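Local coordinates for salicylic acid-binding protein 2 (Nicotiana tabacum, PDB 1XKL) that hydrolyses methyl salicylate to salicylate and methanol, releasing the active hormone that signals systemic acquired resistance in tobacco, at residues 8-13 with 60-65; 39-44 with 50-55; 75-80 with 88-93; 83-88 with 190-195. All coordinates share one frame; numbering follows the deposited sequence.

Overall arrangement
All four contacts lie within the alpha/beta-hydrolase fold, around the parallel sheet and two helices that pack beside each other, 55-67 and 83-93. Contact 1 sets helix 55-67 on strand 6-10, and contact 3 sets helix 83-93 on the neighbouring strand 75-80; their centres are about 8 Å apart. Contact 2 is nested in the chain loop closed by contact 1 and folds the connection between strand 33-36 and helix 55-67. Both close before contacts 3 and 4 open, whose segments alternate along the chain. Contact 4, centred about 8 Å from contact 3, shares Gly88 with it and ties helix 83-93, which follows the nucleophile Ser81, to loop 190-195, distant in sequence.

Contact 1: residues 8-13 with 60-65; sequences VLVHGA and LPLMEL. With STH (2-amino-4H-1,3-benzoxathiin-4-ol), chain E.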
loop_
_atom_site.group_PDB
_atom_site.type_symbol
_atom_site.label_atom_id
_atom_site.label_comp_id
_atom_site.label_asym_id
_atom_site.label_seq_id
_atom_site.Cartn_x
_atom_site.Cartn_y
_atom_site.Cartn_z
ATOM N N VAL A 8 17.446 24.901 28.467
ATOM C CA VAL A 8 16.688 24.772 27.233
ATOM C C VAL A 8 17.513 23.884 26.326
ATOM O O VAL A 8 18.581 24.285 25.845
ATOM C CB VAL A 8 16.469 26.141 26.585
ATOM C CG1 VAL A 8 15.832 25.982 25.215
ATOM C CG2 VAL A 8 15.584 26.992 27.495
ATOM N N LEU A 9 17.017 22.670 26.100
ATOM C CA LEU A 9 17.723 21.692 25.285
ATOM C C LEU A 9 17.221 21.687 23.845
ATOM O O LEU A 9 16.037 21.510 23.581
ATOM C CB LEU A 9 17.586 20.303 25.919
ATOM C CG LEU A 9 17.886 20.200 27.423
ATOM C CD1 LEU A 9 17.851 18.725 27.845
ATOM C CD2 LEU A 9 19.259 20.794 27.733
ATOM N N VAL A 10 18.149 21.885 22.919
ATOM C CA VAL A 10 17.831 21.953 21.500
ATOM C C VAL A 10 18.507 20.832 20.741
ATOM O O VAL A 10 19.738 20.786 20.628
ATOM C CB VAL A 10 18.281 23.295 20.939
ATOM C CG1 VAL A 10 17.787 23.476 19.519
ATOM C CG2 VAL A 10 17.789 24.407 21.849
ATOM N N HIS A 11 17.681 19.937 20.209
ATOM C CA HIS A 11 18.136 18.775 19.457
ATOM C C HIS A 11 18.743 19.123 18.095
ATOM O O HIS A 11 18.642 20.257 17.623
ATOM C CB HIS A 11 16.961 17.815 19.257
ATOM C CG HIS A 11 15.873 18.377 18.399
ATOM N ND1 HIS A 11 15.960 18.431 17.024
ATOM C CD2 HIS A 11 14.690 18.949 18.722
ATOM C CE1 HIS A 11 14.880 19.012 16.536
ATOM N NE2 HIS A 11 14.091 19.337 17.545
ATOM N N GLY A 12 19.358 18.119 17.476
ATOM C CA GLY A 12 19.976 18.289 16.179
ATOM C C GLY A 12 19.046 17.870 15.055
ATOM O O GLY A 12 17.868 17.601 15.283
ATOM N N ALA A 13 19.579 17.790 13.842
ATOM C CA ALA A 13 18.791 17.427 12.674
ATOM C C ALA A 13 18.272 15.998 12.687
ATOM O O ALA A 13 18.970 15.063 13.090
ATOM C CB ALA A 13 19.608 17.666 11.414
ATOM N N LEU A 60 11.408 28.343 14.832
ATOM C CA LEU A 60 10.220 28.971 15.382
ATOM C C LEU A 60 9.875 28.543 16.814
ATOM O O LEU A 60 9.689 29.387 17.690
ATOM C CB LEU A 60 9.033 28.708 14.446
ATOM C CG LEU A 60 7.849 29.664 14.540
ATOM C CD1 LEU A 60 8.341 31.102 14.390
ATOM C CD2 LEU A 60 6.836 29.329 13.446
ATOM N N PRO A 61 9.804 27.231 17.082
ATOM C CA PRO A 61 9.470 26.794 18.446
ATOM C C PRO A 61 10.388 27.393 19.514
ATOM O O PRO A 61 9.926 27.835 20.570
ATOM C CB PRO A 61 9.591 25.273 18.363
ATOM C CG PRO A 61 9.236 24.988 16.925
ATOM C CD PRO A 61 10.005 26.071 16.201
ATOM N N LEU A 62 11.687 27.418 19.238
ATOM C CA LEU A 62 12.643 27.972 20.186
ATOM C C LEU A 62 12.401 29.464 20.371
ATOM O O LEU A 62 12.444 29.979 21.490
ATOM C CB LEU A 62 14.076 27.731 19.701
ATOM C CG LEU A 62 15.195 28.311 20.573
ATOM C CD1 LEU A 62 15.053 27.785 22.003
ATOM C CD2 LEU A 62 16.550 27.914 19.992
HETATM N N MSE A 63 12.135 30.167 19.276
HETATM C CA MSE A 63 11.893 31.600 19.375
HETATM C C MSE A 63 10.653 31.856 20.230
HETATM O O MSE A 63 10.642 32.766 21.058
HETATM C CB MSE A 63 11.714 32.212 17.980
HETATM C CG MSE A 63 12.877 31.955 17.032
HETATM SE SE MSE A 63 14.591 32.524 17.751
HETATM C CE MSE A 63 14.253 34.421 17.814
ATOM N N GLU A 64 9.616 31.044 20.040
ATOM C CA GLU A 64 8.376 31.199 20.803
ATOM C C GLU A 64 8.608 30.998 22.296
ATOM O O GLU A 64 8.020 31.688 23.128
ATOM C CB GLU A 64 7.323 30.214 20.290
ATOM C CG GLU A 64 6.874 30.513 18.865
ATOM C CD GLU A 64 6.045 29.397 18.254
ATOM O OE1 GLU A 64 5.439 29.631 17.186
ATOM O OE2 GLU A 64 5.999 28.292 18.834
ATOM N N LEU A 65 9.473 30.046 22.628
ATOM C CA LEU A 65 9.798 29.756 24.017
ATOM C C LEU A 65 10.564 30.920 24.632
ATOM O O LEU A 65 10.281 31.343 25.754
ATOM C CB LEU A 65 10.637 28.480 24.098
ATOM C CG LEU A 65 11.306 28.131 25.426
ATOM C CD1 LEU A 65 10.274 28.030 26.534
ATOM C CD2 LEU A 65 12.056 26.819 25.273
HETATM C C8 STH E . 23.333 17.603 11.806
HETATM O O8 STH E . 23.073 18.697 11.041
HETATM C C1 STH E . 24.418 16.640 11.458
HETATM C C2 STH E . 24.655 15.458 12.325
HETATM C C3 STH E . 25.690 14.540 11.989
HETATM C C4 STH E . 26.479 14.739 10.813
HETATM C C5 STH E . 26.253 15.870 9.968
HETATM C C6 STH E . 25.234 16.796 10.277
HETATM C C7 STH E . 23.120 16.304 14.019
HETATM O O2 STH E . 23.897 15.236 13.503
HETATM N N7 STH E . 22.069 15.754 14.738
HETATM S S7 STH E . 22.570 17.397 12.967
#
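Within 8-13, His11 ND1 donates to Gly12 O at 2.7 Å. The N-H...O angle is 169° and the oxygen lies in the imidazole plane, although the donor is somewhat tilted from the carbonyl plane. NE2 is hydrogen-bonded to Leu39 N, so both ring nitrogens are engaged and the rotation of the ring is fixed. Beyond it the chain borders the bound ligand: Ala13 N lies 3.1 Å from S7, and Gly12 CA 3.6 Å from N7. Ala13 binds salicylate, and its backbone N beside the ligand is consistent with the oxyanion hole of alpha/beta hydrolases.

Between 8-13 and 60-65 themselves the packing is apolar. Val8 CG1, anti to the backbone N (chi1 173°), meets Leu62 CD1 at 3.8 Å and Leu65 CD2 at 3.9 Å; Val8 and Leu65 approach tip to tip. Val10 crosses Leu62 at about a right angle, its CG2 4.2 Å from Leu62 CD2. The two methyls of Leu62 are thus divided between two valines on one face of the strand.

The short axes of strand 8-10 and helix 60-65 run 171° apart, nearly antiparallel. Strand 6-10 lies between strands 33-36 and 75-80; on the helix, Leu62 also touches Ala90 of helix 83-93, and Leu65 touches Thr35 of strand 33-36.

Contact 2: residues 39-44 with 50-55; sequences LAASGT and EELRTL
Ala40 and Ala41, which face Leu52, are the two central residues of a type II beta turn from Leu39 to Ser42, closed by Ser42 N to Leu39 O at 3.2 Å, with Ala41 at a positive phi of 55°.

Leu52 does the touching with both branches. Its CD1 lies 3.7 Å from Ala40 CB and 3.9 Å from Ala41 CB, so one methyl spans both turn residues, while CD2 adds a second approach to Ala40 CB, also at 3.9 Å. The first torsion, with CG anti to the carbonyl carbon and beside the backbone N (chi1 -44°), carries the isobutyl group across to the turn.

Polar groups stiffen each side separately. Ser42 OG donates to Ala40 O at 2.9 Å from above the carbonyl plane, 52° out of it, and so grips the turn a second time; Ala41 N is bonded to Asp45 OD2. On the other side Arg53 NH2 makes a long bond to Glu50 O at 3.3 Å, in the carbonyl plane and on a lone pair, though the oxygen sits somewhat out of the guanidinium plane; Glu51 O lies over one guanidinium face near its rim. Each segment thus has its own polar bonds, and the join between them is made by methyl groups.

Both segments belong to the connection from strand 33-36 to helix 55-67. Thr54 is the N-cap of that helix, its OG1 bonded to Asp57 N, while Leu52 also packs on Asp57 and Tyr58 of the first turns, and Leu55 reaches across to helices 83-93 and 183-188.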
loop_
_atom_site.group_PDB
_atom_site.type_symbol
_atom_site.label_atom_id
_atom_site.label_comp_id
_atom_site.label_asym_id
_atom_site.label_seq_id
_atom_site.Cartn_x
_atom_site.Cartn_y
_atom_site.Cartn_z
ATOM N N LEU A 39 11.747 21.104 17.629
ATOM C CA LEU A 39 11.831 22.199 16.675
ATOM C C LEU A 39 10.745 21.916 15.637
ATOM O O LEU A 39 10.021 20.922 15.750
ATOM C CB LEU A 39 13.220 22.249 16.025
ATOM C CG LEU A 39 14.342 22.715 16.954
ATOM C CD1 LEU A 39 15.688 22.609 16.257
ATOM C CD2 LEU A 39 14.080 24.140 17.381
ATOM N N ALA A 40 10.617 22.785 14.642
ATOM C CA ALA A 40 9.606 22.602 13.605
ATOM C C ALA A 40 9.835 21.303 12.836
ATOM O O ALA A 40 10.974 20.932 12.548
ATOM C CB ALA A 40 9.621 23.787 12.645
ATOM N N ALA A 41 8.739 20.613 12.523
ATOM C CA ALA A 41 8.774 19.353 11.778
ATOM C C ALA A 41 9.677 18.294 12.403
ATOM O O ALA A 41 10.179 17.398 11.715
ATOM C CB ALA A 41 9.195 19.611 10.332
ATOM N N SER A 42 9.878 18.400 13.712
ATOM C CA SER A 42 10.719 17.455 14.442
ATOM C C SER A 42 9.951 16.842 15.608
ATOM O O SER A 42 9.031 17.460 16.153
ATOM C CB SER A 42 11.962 18.176 14.969
ATOM O OG SER A 42 12.578 18.931 13.939
ATOM N N GLY A 43 10.334 15.628 15.988
ATOM C CA GLY A 43 9.661 14.955 17.087
ATOM C C GLY A 43 8.202 14.731 16.750
ATOM O O GLY A 43 7.886 14.088 15.748
ATOM N N THR A 44 7.306 15.272 17.563
ATOM C CA THR A 44 5.879 15.107 17.309
ATOM C C THR A 44 5.250 16.321 16.630
ATOM O O THR A 44 4.028 16.382 16.469
ATOM C CB THR A 44 5.103 14.789 18.623
ATOM O OG1 THR A 44 5.281 15.849 19.572
ATOM C CG2 THR A 44 5.595 13.480 19.221
ATOM N N GLU A 50 8.930 19.963 4.138
ATOM C CA GLU A 50 8.696 20.719 2.908
ATOM C C GLU A 50 8.058 22.083 3.170
ATOM O O GLU A 50 7.977 22.920 2.273
ATOM C CB GLU A 50 7.799 19.925 1.951
ATOM C CG GLU A 50 8.390 18.614 1.447
ATOM C CD GLU A 50 8.210 17.452 2.416
ATOM O OE1 GLU A 50 8.728 16.356 2.115
ATOM O OE2 GLU A 50 7.550 17.625 3.463
ATOM N N GLU A 51 7.596 22.307 4.393
ATOM C CA GLU A 51 6.974 23.581 4.735
ATOM C C GLU A 51 8.007 24.560 5.264
ATOM O O GLU A 51 7.706 25.732 5.475
ATOM C CB GLU A 51 5.896 23.374 5.801
ATOM C CG GLU A 51 4.758 22.467 5.374
ATOM C CD GLU A 51 3.828 22.125 6.520
ATOM O OE1 GLU A 51 3.317 23.055 7.174
ATOM O OE2 GLU A 51 3.606 20.921 6.764
ATOM N N LEU A 52 9.227 24.081 5.484
ATOM C CA LEU A 52 10.283 24.939 6.010
ATOM C C LEU A 52 11.291 25.282 4.928
ATOM O O LEU A 52 11.834 24.397 4.270
ATOM C CB LEU A 52 11.003 24.241 7.168
ATOM C CG LEU A 52 10.145 23.524 8.216
ATOM C CD1 LEU A 52 11.049 22.937 9.298
ATOM C CD2 LEU A 52 9.154 24.505 8.824
ATOM N N ARG A 53 11.551 26.565 4.738
ATOM C CA ARG A 53 12.519 26.947 3.725
ATOM C C ARG A 53 13.680 27.765 4.276
ATOM O O ARG A 53 14.645 28.017 3.563
ATOM C CB ARG A 53 11.809 27.678 2.593
ATOM C CG ARG A 53 10.699 28.596 3.057
ATOM C CD ARG A 53 9.726 28.906 1.923
ATOM N NE ARG A 53 8.518 28.073 1.950
ATOM C CZ ARG A 53 8.488 26.758 1.747
ATOM N NH1 ARG A 53 9.604 26.088 1.501
ATOM N NH2 ARG A 53 7.329 26.114 1.764
ATOM N N THR A 54 13.595 28.162 5.545
ATOM C CA THR A 54 14.662 28.933 6.193
ATOM C C THR A 54 14.932 28.402 7.601
ATOM O O THR A 54 14.066 27.767 8.219
ATOM C CB THR A 54 14.302 30.428 6.349
ATOM O OG1 THR A 54 13.266 30.575 7.332
ATOM C CG2 THR A 54 13.837 31.013 5.025
ATOM N N LEU A 55 16.124 28.683 8.120
ATOM C CA LEU A 55 16.465 28.234 9.463
ATOM C C LEU A 55 15.497 28.863 10.461
ATOM O O LEU A 55 15.163 28.260 11.485
ATOM C CB LEU A 55 17.902 28.622 9.825
ATOM C CG LEU A 55 18.362 28.150 11.214
ATOM C CD1 LEU A 55 18.383 26.627 11.244
ATOM C CD2 LEU A 55 19.739 28.704 11.522
#

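Contact 3: residues 75-80 with 88-93; sequences VILVGH and GLAMEK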
loop_
_atom_site.group_PDB
_atom_site.type_symbol
_atom_site.label_atom_id
_atom_site.label_comp_id
_atom_site.label_asym_id
_atom_site.label_seq_id
_atom_site.Cartn_x
_atom_site.Cartn_y
_atom_site.Cartn_z
ATOM N N VAL A 75 18.057 31.737 30.958
ATOM C CA VAL A 75 18.186 30.306 30.726
ATOM C C VAL A 75 19.576 29.919 30.247
ATOM O O VAL A 75 20.417 30.771 29.972
ATOM C CB VAL A 75 17.176 29.807 29.664
ATOM C CG1 VAL A 75 15.778 30.276 30.002
ATOM C CG2 VAL A 75 17.594 30.288 28.282
ATOM N N ILE A 76 19.801 28.615 30.158
ATOM C CA ILE A 76 21.055 28.067 29.681
ATOM C C ILE A 76 20.679 27.261 28.449
ATOM O O ILE A 76 19.943 26.269 28.542
ATOM C CB ILE A 76 21.695 27.129 30.727
ATOM C CG1 ILE A 76 21.995 27.912 32.005
ATOM C CG2 ILE A 76 22.971 26.511 30.170
ATOM C CD1 ILE A 76 22.302 27.044 33.200
ATOM N N LEU A 77 21.167 27.702 27.293
ATOM C CA LEU A 77 20.875 27.027 26.031
ATOM C C LEU A 77 21.876 25.922 25.753
ATOM O O LEU A 77 23.089 26.111 25.886
ATOM C CB LEU A 77 20.891 28.028 24.867
ATOM C CG LEU A 77 19.690 28.963 24.727
ATOM C CD1 LEU A 77 19.924 29.959 23.607
ATOM C CD2 LEU A 77 18.453 28.120 24.422
ATOM N N VAL A 78 21.366 24.757 25.382
ATOM C CA VAL A 78 22.230 23.639 25.059
ATOM C C VAL A 78 21.803 23.145 23.681
ATOM O O VAL A 78 20.691 22.646 23.500
ATOM C CB VAL A 78 22.117 22.518 26.115
ATOM C CG1 VAL A 78 23.084 21.378 25.785
ATOM C CG2 VAL A 78 22.446 23.092 27.496
ATOM N N GLY A 79 22.691 23.333 22.710
ATOM C CA GLY A 79 22.411 22.929 21.351
ATOM C C GLY A 79 23.266 21.765 20.912
ATOM O O GLY A 79 24.487 21.769 21.061
ATOM N N HIS A 80 22.618 20.758 20.356
ATOM C CA HIS A 80 23.313 19.574 19.891
ATOM C C HIS A 80 23.301 19.496 18.366
ATOM O O HIS A 80 22.277 19.770 17.734
ATOM C CB HIS A 80 22.641 18.335 20.487
ATOM C CG HIS A 80 23.134 17.041 19.914
ATOM N ND1 HIS A 80 22.351 16.231 19.126
ATOM C CD2 HIS A 80 24.339 16.427 20.009
ATOM C CE1 HIS A 80 23.050 15.168 18.756
ATOM N NE2 HIS A 80 24.258 15.265 19.279
ATOM N N GLY A 88 21.946 30.025 17.674
ATOM C CA GLY A 88 22.389 31.322 17.193
ATOM C C GLY A 88 21.292 32.347 17.024
ATOM O O GLY A 88 21.490 33.526 17.321
ATOM N N LEU A 89 20.134 31.913 16.536
ATOM C CA LEU A 89 19.025 32.839 16.346
ATOM C C LEU A 89 18.503 33.311 17.694
ATOM O O LEU A 89 18.111 34.467 17.842
ATOM C CB LEU A 89 17.892 32.189 15.552
ATOM C CG LEU A 89 18.009 32.122 14.025
ATOM C CD1 LEU A 89 19.130 31.171 13.629
ATOM C CD2 LEU A 89 16.687 31.652 13.442
ATOM N N ALA A 90 18.500 32.422 18.682
ATOM C CA ALA A 90 18.013 32.790 20.010
ATOM C C ALA A 90 18.966 33.782 20.666
ATOM O O ALA A 90 18.532 34.744 21.302
ATOM C CB ALA A 90 17.858 31.543 20.880
HETATM N N MSE A 91 20.264 33.534 20.513
HETATM C CA MSE A 91 21.302 34.403 21.066
HETATM C C MSE A 91 21.261 35.758 20.369
HETATM O O MSE A 91 21.551 36.787 20.975
HETATM C CB MSE A 91 22.682 33.765 20.856
HETATM C CG MSE A 91 22.850 32.427 21.558
HETATM SE SE MSE A 91 24.119 31.205 20.742
HETATM C CE MSE A 91 25.791 32.097 21.203
ATOM N N GLU A 92 20.904 35.759 19.089
ATOM C CA GLU A 92 20.846 37.012 18.341
ATOM C C GLU A 92 19.660 37.863 18.779
ATOM O O GLU A 92 19.783 39.079 18.927
ATOM C CB GLU A 92 20.755 36.738 16.838
ATOM C CG GLU A 92 20.762 37.988 15.952
ATOM C CD GLU A 92 22.050 38.795 16.066
ATOM O OE1 GLU A 92 23.106 38.192 16.337
ATOM O OE2 GLU A 92 22.008 40.027 15.868
ATOM N N LYS A 93 18.520 37.217 19.009
ATOM C CA LYS A 93 17.299 37.915 19.398
ATOM C C LYS A 93 17.113 38.185 20.890
ATOM O O LYS A 93 16.527 39.196 21.268
ATOM C CB LYS A 93 16.082 37.139 18.888
ATOM C CG LYS A 93 15.800 37.301 17.413
ATOM C CD LYS A 93 15.162 38.655 17.137
ATOM C CE LYS A 93 14.869 38.832 15.656
ATOM N NZ LYS A 93 13.869 37.844 15.156
#
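No ring or other flat group lies between Leu77 and Ala90, whose methyl groups meet directly; the flat groups of these segments are turned to other partners. The imidazole of His80 meets the ring of His238, with planes at about 40°, and its NE2 is hydrogen-bonded to His238 O, while the carboxylate of Glu92 takes bonds at OE1 from Thr193 N and Phe197 N.

The evidence for packing rests on one branch of Leu77. Its CD1 stands 3.8 Å from Ala90 CB and 4.3 Å from Met91 CG, the latter a looser touch. CG is placed anti to the carbonyl carbon (chi1 -76°), which sends the branch off the strand toward the helix.

This is the strand-to-helix half of the beta-alpha-beta unit formed by strand 75-80, helix 83-93 and strand 98-104. The sharp turn between the two elements is the nucleophile elbow, with the catalytic Ser81 following directly after His80. Leu77 and Ala90 pair at the nearest backbone approach, 8.8 Å from CA to CA. Met91, a selenomethionine in this crystal, also rests on Ala101 and Phe103 of strand 98-104, and Leu77 on Val8 of strand 6-10.

Contact 4: residues 83-88 with 190-195; sequences GGMNLG and KYFTDE
Phe192 pushes its ring against the backbone of Gly88, with CE1 3.4 Å from Gly88 C and 3.6 Å from Gly88 CA, and with CD1 3.5 Å from Gly88 O. The approach is oblique to the ring. Gly88 bears no side chain on the surface facing the phenyl, and this lets the ring approach the main chain itself closely; the two CA atoms are 6.7 Å apart. Gly88 N makes weak bonds to Gly84 O and Met85 O.

Met85, a selenomethionine in this crystal, meets the same ring at its edge, near the ring plane. Its chain is bent at chi2 and again at chi3, and this double bend swings CE back to within 4.0 Å of both Phe192 CE2 and Phe192 CZ. The two side chains cross at about a right angle. Tyr191 CB lies over the centre of one ring face, 3.6 Å above the plane, so the preceding residue of the loop packs on its own neighbour's ring.

Helix 83-93 is the one that follows the nucleophile elbow of alpha/beta hydrolases, and the Met85 side chain is about 7 Å from the bound ligand. The loop 190-195, between helix 183-188 and strand 202-207, closes over its flank. The chi1 of Phe192, -29°, departs from a staggered value, which suggests some strain in seating the ring. Nearby, Tyr191 OH is hydrogen-bonded to Asp185 OD2; the Phe192 ring also meets that of Phe197, with planes at about 40°.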
loop_
_atom_site.group_PDB
_atom_site.type_symbol
_atom_site.label_atom_id
_atom_site.label_comp_id
_atom_site.label_asym_id
_atom_site.label_seq_id
_atom_site.Cartn_x
_atom_site.Cartn_y
_atom_site.Cartn_z
ATOM N N GLY A 83 21.637 21.800 16.158
ATOM C CA GLY A 83 20.962 22.646 17.128
ATOM C C GLY A 83 21.744 23.898 17.450
ATOM O O GLY A 83 21.177 24.903 17.880
ATOM N N GLY A 84 23.058 23.824 17.261
ATOM C CA GLY A 84 23.904 24.969 17.507
ATOM C C GLY A 84 23.540 26.127 16.598
ATOM O O GLY A 84 23.710 27.294 16.969
HETATM N N MSE A 85 23.038 25.820 15.403
HETATM C CA MSE A 85 22.639 26.880 14.478
HETATM C C MSE A 85 21.348 27.513 14.999
HETATM O O MSE A 85 21.163 28.727 14.892
HETATM C CB MSE A 85 22.421 26.328 13.064
HETATM C CG MSE A 85 23.659 25.728 12.400
HETATM SE SE MSE A 85 25.129 27.000 12.190
HETATM C CE MSE A 85 24.235 28.294 11.052
ATOM N N ASN A 86 20.461 26.693 15.567
ATOM C CA ASN A 86 19.198 27.192 16.118
ATOM C C ASN A 86 19.502 28.105 17.294
ATOM O O ASN A 86 18.852 29.131 17.493
ATOM C CB ASN A 86 18.314 26.033 16.607
ATOM C CG ASN A 86 17.956 25.069 15.504
ATOM O OD1 ASN A 86 18.463 23.949 15.448
ATOM N ND2 ASN A 86 17.093 25.506 14.606
ATOM N N LEU A 87 20.491 27.712 18.084
ATOM C CA LEU A 87 20.897 28.501 19.237
ATOM C C LEU A 87 21.287 29.914 18.823
ATOM O O LEU A 87 20.997 30.877 19.528
ATOM C CB LEU A 87 22.091 27.846 19.922
ATOM C CG LEU A 87 21.840 27.228 21.293
ATOM C CD1 LEU A 87 20.805 26.123 21.189
ATOM C CD2 LEU A 87 23.156 26.706 21.831
ATOM N N GLY A 88 21.946 30.025 17.674
ATOM C CA GLY A 88 22.389 31.322 17.193
ATOM C C GLY A 88 21.292 32.347 17.024
ATOM O O GLY A 88 21.490 33.526 17.321
ATOM N N LYS A 190 21.968 36.731 6.276
ATOM C CA LYS A 190 22.912 37.023 7.349
ATOM C C LYS A 190 22.104 37.137 8.635
ATOM O O LYS A 190 21.266 38.032 8.780
ATOM C CB LYS A 190 23.646 38.335 7.077
ATOM C CG LYS A 190 24.875 38.554 7.948
ATOM C CD LYS A 190 25.936 37.497 7.670
ATOM C CE LYS A 190 27.199 37.784 8.465
ATOM N NZ LYS A 190 26.871 37.872 9.919
ATOM N N TYR A 191 22.372 36.241 9.578
ATOM C CA TYR A 191 21.626 36.206 10.830
ATOM C C TYR A 191 22.283 36.755 12.094
ATOM O O TYR A 191 21.710 37.588 12.799
ATOM C CB TYR A 191 21.211 34.763 11.117
ATOM C CG TYR A 191 20.094 34.219 10.260
ATOM C CD1 TYR A 191 18.796 34.712 10.376
ATOM C CD2 TYR A 191 20.315 33.150 9.394
ATOM C CE1 TYR A 191 17.740 34.144 9.657
ATOM C CE2 TYR A 191 19.269 32.575 8.672
ATOM C CZ TYR A 191 17.986 33.072 8.812
ATOM O OH TYR A 191 16.952 32.466 8.134
ATOM N N PHE A 192 23.479 36.266 12.376
ATOM C CA PHE A 192 24.204 36.613 13.588
ATOM C C PHE A 192 25.152 37.798 13.497
ATOM O O PHE A 192 25.819 37.992 12.486
ATOM C CB PHE A 192 24.974 35.375 14.027
ATOM C CG PHE A 192 24.314 34.095 13.613
ATOM C CD1 PHE A 192 23.094 33.720 14.175
ATOM C CD2 PHE A 192 24.897 33.270 12.661
ATOM C CE1 PHE A 192 22.457 32.547 13.785
ATOM C CE2 PHE A 192 24.270 32.091 12.260
ATOM C CZ PHE A 192 23.048 31.725 12.831
ATOM N N THR A 193 25.208 38.579 14.572
ATOM C CA THR A 193 26.087 39.739 14.639
ATOM C C THR A 193 26.890 39.670 15.936
ATOM O O THR A 193 26.474 39.031 16.901
ATOM C CB THR A 193 25.291 41.056 14.614
ATOM O OG1 THR A 193 24.546 41.186 15.829
ATOM C CG2 THR A 193 24.329 41.074 13.429
ATOM N N ASP A 194 28.044 40.325 15.946
ATOM C CA ASP A 194 28.923 40.335 17.109
ATOM C C ASP A 194 28.273 41.059 18.285
ATOM O O ASP A 194 28.408 40.653 19.440
ATOM C CB ASP A 194 30.230 41.037 16.744
ATOM C CG ASP A 194 31.288 40.909 17.819
ATOM O OD1 ASP A 194 32.188 41.774 17.851
ATOM O OD2 ASP A 194 31.234 39.950 18.614
ATOM N N GLU A 195 27.566 42.135 17.976
ATOM C CA GLU A 195 26.913 42.942 18.987
ATOM C C GLU A 195 25.913 42.164 19.836
ATOM O O GLU A 195 25.837 42.352 21.051
ATOM C CB GLU A 195 26.202 44.116 18.320
ATOM C CG GLU A 195 25.872 45.249 19.261
ATOM C CD GLU A 195 27.116 45.859 19.875
ATOM O OE1 GLU A 195 28.069 46.163 19.117
ATOM O OE2 GLU A 195 27.141 46.039 21.116
#